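PDB 3L84: transketolase from Campylobacter jejuni, which belongs to the thiamine diphosphate-dependent transketolase family and is built from three alpha/beta domains per chain, two of which share the thiamine diphosphate-binding fold. Local coordinates for residues I328-F333 and E478-W483; N467-R472 and L487-P492. All blocks are in the same frame, centred on the assembly; numbering follows the deposited sequence.

Interaction 1 of 2, residues I328-F333 and E478-W483; sequences IAYPDF and ENVKAW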
loop_
_atom_site.group_PDB
_atom_site.type_symbol
_atom_site.label_atom_id
_atom_site.label_comp_id
_atom_site.label_asym_id
_atom_site.label_seq_id
_atom_site.Cartn_x
_atom_site.Cartn_y
_atom_site.Cartn_z
ATOM N N ILE A 328 -21.984 7.585 -26.779
ATOM C CA ILE A 328 -21.314 8.708 -26.131
ATOM C C ILE A 328 -20.451 9.456 -27.147
ATOM O O ILE A 328 -19.633 8.848 -27.806
ATOM C CB ILE A 328 -20.481 8.216 -24.944
ATOM C CG1 ILE A 328 -21.382 7.538 -23.902
ATOM C CG2 ILE A 328 -19.683 9.372 -24.337
ATOM C CD1 ILE A 328 -20.614 6.877 -22.772
ATOM N N ALA A 329 -20.654 10.761 -27.275
ATOM C CA ALA A 329 -19.800 11.592 -28.126
ATOM C C ALA A 329 -18.736 12.199 -27.230
ATOM O O ALA A 329 -18.998 13.102 -26.389
ATOM C CB ALA A 329 -20.629 12.679 -28.822
ATOM N N TYR A 330 -17.536 11.704 -27.405
ATOM C CA TYR A 330 -16.392 12.179 -26.608
ATOM C C TYR A 330 -15.855 13.454 -27.182
ATOM O O TYR A 330 -16.171 13.806 -28.329
ATOM C CB TYR A 330 -15.278 11.150 -26.657
ATOM C CG TYR A 330 -15.569 9.882 -25.901
ATOM C CD1 TYR A 330 -15.087 9.694 -24.627
ATOM C CD2 TYR A 330 -16.302 8.852 -26.468
ATOM C CE1 TYR A 330 -15.314 8.521 -23.935
ATOM C CE2 TYR A 330 -16.541 7.681 -25.764
ATOM C CZ TYR A 330 -16.045 7.530 -24.501
ATOM O OH TYR A 330 -16.253 6.360 -23.775
ATOM N N PRO A 331 -15.059 14.218 -26.419
ATOM C CA PRO A 331 -14.425 15.411 -27.017
ATOM C C PRO A 331 -13.480 15.032 -28.137
ATOM O O PRO A 331 -12.847 13.958 -28.089
ATOM C CB PRO A 331 -13.621 16.025 -25.845
ATOM C CG PRO A 331 -14.160 15.317 -24.599
ATOM C CD PRO A 331 -14.558 13.963 -25.053
ATOM N N ASP A 332 -13.354 15.959 -29.074
ATOM C CA ASP A 332 -12.467 15.838 -30.212
ATOM C C ASP A 332 -11.205 16.617 -29.881
ATOM O O ASP A 332 -11.162 17.828 -29.951
ATOM C CB ASP A 332 -13.117 16.368 -31.468
ATOM C CG ASP A 332 -12.234 16.244 -32.682
ATOM O OD1 ASP A 332 -11.098 15.734 -32.571
ATOM O OD2 ASP A 332 -12.655 16.676 -33.789
ATOM N N PHE A 333 -10.158 15.887 -29.537
ATOM C CA PHE A 333 -8.886 16.478 -29.154
ATOM C C PHE A 333 -7.859 16.475 -30.266
ATOM O O PHE A 333 -6.670 16.784 -30.023
ATOM C CB PHE A 333 -8.300 15.747 -27.939
ATOM C CG PHE A 333 -9.131 15.853 -26.703
ATOM C CD1 PHE A 333 -9.293 17.050 -26.051
ATOM C CD2 PHE A 333 -9.646 14.714 -26.123
ATOM C CE1 PHE A 333 -10.016 17.107 -24.862
ATOM C CE2 PHE A 333 -10.352 14.778 -24.953
ATOM C CZ PHE A 333 -10.503 15.970 -24.316
ATOM N N GLU A 478 -5.725 9.553 -27.971
ATOM C CA GLU A 478 -5.435 8.270 -27.355
ATOM C C GLU A 478 -6.225 8.098 -26.048
ATOM O O GLU A 478 -6.648 7.000 -25.714
ATOM C CB GLU A 478 -3.932 8.071 -27.097
ATOM C CG GLU A 478 -3.043 7.911 -28.319
ATOM C CD GLU A 478 -1.690 7.331 -28.019
ATOM O OE1 GLU A 478 -1.273 7.252 -26.834
ATOM O OE2 GLU A 478 -0.997 6.961 -29.000
ATOM N N ASN A 479 -6.374 9.173 -25.287
ATOM C CA ASN A 479 -7.096 9.113 -24.024
ATOM C C ASN A 479 -8.563 8.702 -24.212
ATOM O O ASN A 479 -9.113 7.912 -23.445
ATOM C CB ASN A 479 -6.943 10.467 -23.306
ATOM C CG ASN A 479 -7.355 10.501 -21.851
ATOM O OD1 ASN A 479 -7.840 9.489 -21.211
ATOM N ND2 ASN A 479 -7.124 11.620 -21.270
ATOM N N VAL A 480 -9.201 9.239 -25.267
ATOM C CA VAL A 480 -10.568 8.886 -25.628
ATOM C C VAL A 480 -10.625 7.415 -26.061
ATOM O O VAL A 480 -11.515 6.665 -25.602
ATOM C CB VAL A 480 -11.110 9.788 -26.766
ATOM C CG1 VAL A 480 -12.337 9.153 -27.408
ATOM C CG2 VAL A 480 -11.353 11.153 -26.216
ATOM N N LYS A 481 -9.735 6.993 -26.963
ATOM C CA LYS A 481 -9.763 5.615 -27.447
ATOM C C LYS A 481 -9.552 4.629 -26.286
ATOM O O LYS A 481 -10.168 3.553 -26.263
ATOM C CB LYS A 481 -8.726 5.420 -28.557
ATOM C CG LYS A 481 -9.073 6.157 -29.830
ATOM C CD LYS A 481 -7.905 6.144 -30.804
ATOM C CE LYS A 481 -8.187 6.808 -32.140
ATOM N NZ LYS A 481 -6.884 6.895 -32.911
ATOM N N ALA A 482 -8.722 5.021 -25.318
ATOM C CA ALA A 482 -8.479 4.193 -24.143
ATOM C C ALA A 482 -9.770 4.024 -23.345
ATOM O O ALA A 482 -10.076 2.924 -22.907
ATOM C CB ALA A 482 -7.409 4.818 -23.245
ATOM N N TRP A 483 -10.524 5.102 -23.117
ATOM C CA TRP A 483 -11.809 4.992 -22.426
ATOM C C TRP A 483 -12.788 4.098 -23.179
ATOM O O TRP A 483 -13.535 3.332 -22.563
ATOM C CB TRP A 483 -12.403 6.373 -22.184
ATOM C CG TRP A 483 -11.966 6.946 -20.865
ATOM C CD1 TRP A 483 -11.033 7.911 -20.643
ATOM C CD2 TRP A 483 -12.443 6.524 -19.574
ATOM N NE1 TRP A 483 -10.935 8.145 -19.284
ATOM C CE2 TRP A 483 -11.768 7.298 -18.613
ATOM C CE3 TRP A 483 -13.343 5.556 -19.146
ATOM C CZ2 TRP A 483 -12.003 7.166 -17.252
ATOM C CZ3 TRP A 483 -13.575 5.409 -17.791
ATOM C CH2 TRP A 483 -12.907 6.204 -16.848
#

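Interaction 2 of 2, residues N467-R472 and L487-P492; sequences NFLTFR and LNADIP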
loop_
_atom_site.group_PDB
_atom_site.type_symbol
_atom_site.label_atom_id
_atom_site.label_comp_id
_atom_site.label_asym_id
_atom_site.label_seq_id
_atom_site.Cartn_x
_atom_site.Cartn_y
_atom_site.Cartn_z
ATOM N N ASN A 467 -5.067 -9.013 -14.991
ATOM C CA ASN A 467 -6.439 -8.526 -15.103
ATOM C C ASN A 467 -6.569 -7.008 -14.918
ATOM O O ASN A 467 -7.507 -6.541 -14.306
ATOM C CB ASN A 467 -7.403 -9.220 -14.113
ATOM C CG ASN A 467 -7.617 -10.666 -14.382
ATOM O OD1 ASN A 467 -7.281 -11.175 -15.472
ATOM N ND2 ASN A 467 -8.251 -11.344 -13.438
ATOM N N PHE A 468 -5.616 -6.275 -15.454
ATOM C CA PHE A 468 -5.614 -4.822 -15.479
ATOM C C PHE A 468 -5.149 -4.381 -16.819
ATOM O O PHE A 468 -4.185 -4.971 -17.407
ATOM C CB PHE A 468 -4.639 -4.209 -14.463
ATOM C CG PHE A 468 -5.289 -3.339 -13.431
ATOM C CD1 PHE A 468 -5.677 -3.887 -12.261
ATOM C CD2 PHE A 468 -5.615 -2.013 -13.686
ATOM C CE1 PHE A 468 -6.269 -3.181 -11.337
ATOM C CE2 PHE A 468 -6.230 -1.264 -12.671
ATOM C CZ PHE A 468 -6.578 -1.858 -11.535
ATOM N N LEU A 469 -5.763 -3.343 -17.335
ATOM C CA LEU A 469 -5.200 -2.605 -18.464
ATOM C C LEU A 469 -4.558 -1.329 -17.939
ATOM O O LEU A 469 -5.174 -0.643 -17.136
ATOM C CB LEU A 469 -6.282 -2.257 -19.467
ATOM C CG LEU A 469 -6.989 -3.450 -20.091
ATOM C CD1 LEU A 469 -8.067 -2.972 -21.068
ATOM C CD2 LEU A 469 -6.000 -4.388 -20.811
ATOM N N THR A 470 -3.360 -1.002 -18.379
ATOM C CA THR A 470 -2.684 0.185 -17.884
ATOM C C THR A 470 -2.499 1.095 -19.098
ATOM O O THR A 470 -1.585 0.889 -19.910
ATOM C CB THR A 470 -1.346 -0.132 -17.227
ATOM O OG1 THR A 470 -1.579 -1.133 -16.207
ATOM C CG2 THR A 470 -0.708 1.092 -16.560
ATOM N N PHE A 471 -3.334 2.111 -19.229
ATOM C CA PHE A 471 -3.267 3.040 -20.358
ATOM C C PHE A 471 -2.410 4.235 -20.022
ATOM O O PHE A 471 -2.592 4.848 -18.967
ATOM C CB PHE A 471 -4.644 3.533 -20.740
ATOM C CG PHE A 471 -5.534 2.483 -21.305
ATOM C CD1 PHE A 471 -5.365 2.043 -22.597
ATOM C CD2 PHE A 471 -6.531 1.914 -20.536
ATOM C CE1 PHE A 471 -6.222 1.096 -23.143
ATOM C CE2 PHE A 471 -7.372 0.961 -21.098
ATOM C CZ PHE A 471 -7.189 0.577 -22.385
ATOM N N ARG A 472 -1.476 4.594 -20.893
ATOM C CA ARG A 472 -0.633 5.786 -20.708
ATOM C C ARG A 472 -0.712 6.599 -22.012
ATOM O O ARG A 472 0.180 6.534 -22.864
ATOM C CB ARG A 472 0.771 5.414 -20.314
ATOM C CG ARG A 472 1.655 6.553 -19.984
ATOM C CD ARG A 472 2.978 6.133 -19.307
ATOM N NE ARG A 472 3.799 7.299 -18.931
ATOM C CZ ARG A 472 4.902 7.716 -19.525
ATOM N NH1 ARG A 472 5.480 7.054 -20.502
ATOM N NH2 ARG A 472 5.469 8.807 -19.051
ATOM N N LEU A 487 -14.342 0.899 -21.180
ATOM C CA LEU A 487 -15.761 0.670 -20.891
ATOM C C LEU A 487 -16.262 -0.639 -21.427
ATOM O O LEU A 487 -17.175 -1.186 -20.838
ATOM C CB LEU A 487 -16.617 1.831 -21.403
ATOM C CG LEU A 487 -16.381 3.111 -20.643
ATOM C CD1 LEU A 487 -17.002 4.264 -21.416
ATOM C CD2 LEU A 487 -16.910 3.162 -19.235
ATOM N N ASN A 488 -15.705 -1.143 -22.526
ATOM C CA ASN A 488 -16.104 -2.399 -23.147
ATOM C C ASN A 488 -15.351 -3.602 -22.601
ATOM O O ASN A 488 -15.732 -4.754 -22.824
ATOM C CB ASN A 488 -15.937 -2.373 -24.677
ATOM C CG ASN A 488 -17.053 -1.616 -25.415
ATOM O OD1 ASN A 488 -16.868 -1.239 -26.566
ATOM N ND2 ASN A 488 -18.195 -1.467 -24.796
ATOM N N ALA A 489 -14.270 -3.365 -21.861
ATOM C CA ALA A 489 -13.403 -4.428 -21.372
ATOM C C ALA A 489 -14.037 -5.200 -20.241
ATOM O O ALA A 489 -15.025 -4.766 -19.637
ATOM C CB ALA A 489 -12.063 -3.857 -20.878
ATOM N N ASP A 490 -13.505 -6.383 -19.978
ATOM C CA ASP A 490 -14.018 -7.243 -18.920
ATOM C C ASP A 490 -13.190 -7.173 -17.647
ATOM O O ASP A 490 -13.392 -8.013 -16.754
ATOM C CB ASP A 490 -14.189 -8.695 -19.416
ATOM C CG ASP A 490 -12.907 -9.386 -19.706
ATOM O OD1 ASP A 490 -11.822 -8.777 -19.726
ATOM O OD2 ASP A 490 -12.992 -10.648 -19.937
ATOM N N ILE A 491 -12.273 -6.221 -17.559
ATOM C CA ILE A 491 -11.335 -6.093 -16.439
ATOM C C ILE A 491 -11.190 -4.614 -16.136
ATOM O O ILE A 491 -11.503 -3.769 -16.999
ATOM C CB ILE A 491 -9.962 -6.716 -16.803
ATOM C CG1 ILE A 491 -9.411 -6.224 -18.157
ATOM C CG2 ILE A 491 -10.009 -8.267 -16.748
ATOM C CD1 ILE A 491 -7.987 -6.703 -18.451
ATOM N N PRO A 492 -10.713 -4.248 -14.944
ATOM C CA PRO A 492 -10.467 -2.853 -14.631
ATOM C C PRO A 492 -9.316 -2.246 -15.389
ATOM O O PRO A 492 -8.478 -2.925 -15.971
ATOM C CB PRO A 492 -10.143 -2.875 -13.156
ATOM C CG PRO A 492 -9.619 -4.245 -12.910
ATOM C CD PRO A 492 -10.390 -5.137 -13.817
#

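Interaction 1 of 2, residues I328-F333 and E478-W483
The extended loop 328-333 runs past one side of the helical turn 478-483, and the two backbones come nearest at Tyr330 and Val480, whose CA atoms lie 6.8 Å apart. Val480 lies at the middle of the contact: CG1 meets Tyr330, while CG2 faces Phe333 and Pro331 and also borders Tyr330 CB. Val480 CG1, anti to its own backbone N (chi1 163°), packs at 3.6 Å from Tyr330 CB and equally close to CG, meeting the root of that ring obliquely. Val480 CG2, anti to the carbonyl carbon, comes within 4.0 Å of Phe333 CD2 and lies at the ring edge, near its plane. Val480 CG2 also sits 3.7 Å from Pro331 O. A beta-branched valine suits this place because it offers two methyls close to the helix backbone and gives up little side-chain freedom when packed.

Tyr330 reaches on along the helix, so that its CE1 stands 4.0 Å from Trp483 CB, one turn beyond Val480. Trp483 meets the loop chiefly through this root; its indole leads away into the domain, where it stacks on Phe495. Within the loop each ring has a neighbour of its own: Ile328 CG2 lies over one face of Tyr330 and Pro331 CB over one face of Phe333, both displaced toward the ring rim. Proline fits between the two aromatics, since its fixed phi helps hold the chain extended and its compact ring borders one face of Phe333. Farther round the helix, Lys481 turns away to a salt bridge with Asp512. Carbon-to-carbon packing thus joins loop to helix here, so the fit depends on the shapes of Val480 and Tyr330 and little on direction-bound polar links.

Interaction 2 of 2, residues N467-R472 and L487-P492
Leu469 and Ile491 form the apolar centre, their side chains crossing at about a right angle with Leu469 CG 3.8 Å from Ile491 CD1. Ile491 holds CG1 between its backbone N and carbonyl carbon (chi1 50°), which carries CD1 in against Leu469 and the backbone of Asn467, while CG2 is directed to the Asn467 side chain. Ala489 adds a small methyl, its CB 4.1 Å from Leu469 CD1; a residue this short can border the leucine where the chain leaves the helix. Beside this cluster Pro492 presents CG, offset toward the rim, over one face of Phe468. Pro492 CG stands 4.0 Å from the centroid of the Phe468 ring and 18° off the normal, a CH-pi contact to which the compact, rigid proline ring with its outward C-H bonds is well suited. Phe462 meets the same phenylalanine edge-to-face.

Outward from the carbon cluster the backbone takes over. Leu469 N donates to Pro492 O at 3.1 Å in a nearly straight bond. Phe468 CA makes a CA-H...O contact of 3.5 Å with that same Pro492 O. Asn467 O, by contrast, is buried against carbon, 3.2 Å from Pro492 CD, and has no hydrogen-bonding partner in the model. Toward the partly exposed side, Asn467 CB crosses Ile491 CG2 at 3.8 Å, while Asn467 ND2 bonds to Ala429 O; Asn467 also packs on Phe605 of the second subunit. The Leu469-Pro492 bond opens a parallel ladder that continues through Ala494, pairing edge strand 469-471 with strand 493-496. Such pairing after an intervening helix, 476-488, is characteristic of the beta-alpha-beta crossover in the parallel sheet of a thiamine diphosphate-binding fold.

In the fold
Helix 476-488 is common to both contacts, whose centres lie 15 Å apart. Along the chain their segments alternate: 328-333, then 467-472, 478-483 and 487-492. Interaction 2 ties the two ends of the crossover at the edge of the six-stranded parallel sheet, whereas interaction 1 lays the loop preceding helix 340-354 across the connecting helix. They meet directly, with Tyr330 OH 3.2 Å from Leu487 CD1 and Ala482 CB 3.5 Å from Phe471 CD1. Loop, helix and edge strand therefore lie one upon the next, so the loop between helices 314-321 and 340-354 packs, through helix 476-488, onto the edge of the sheet.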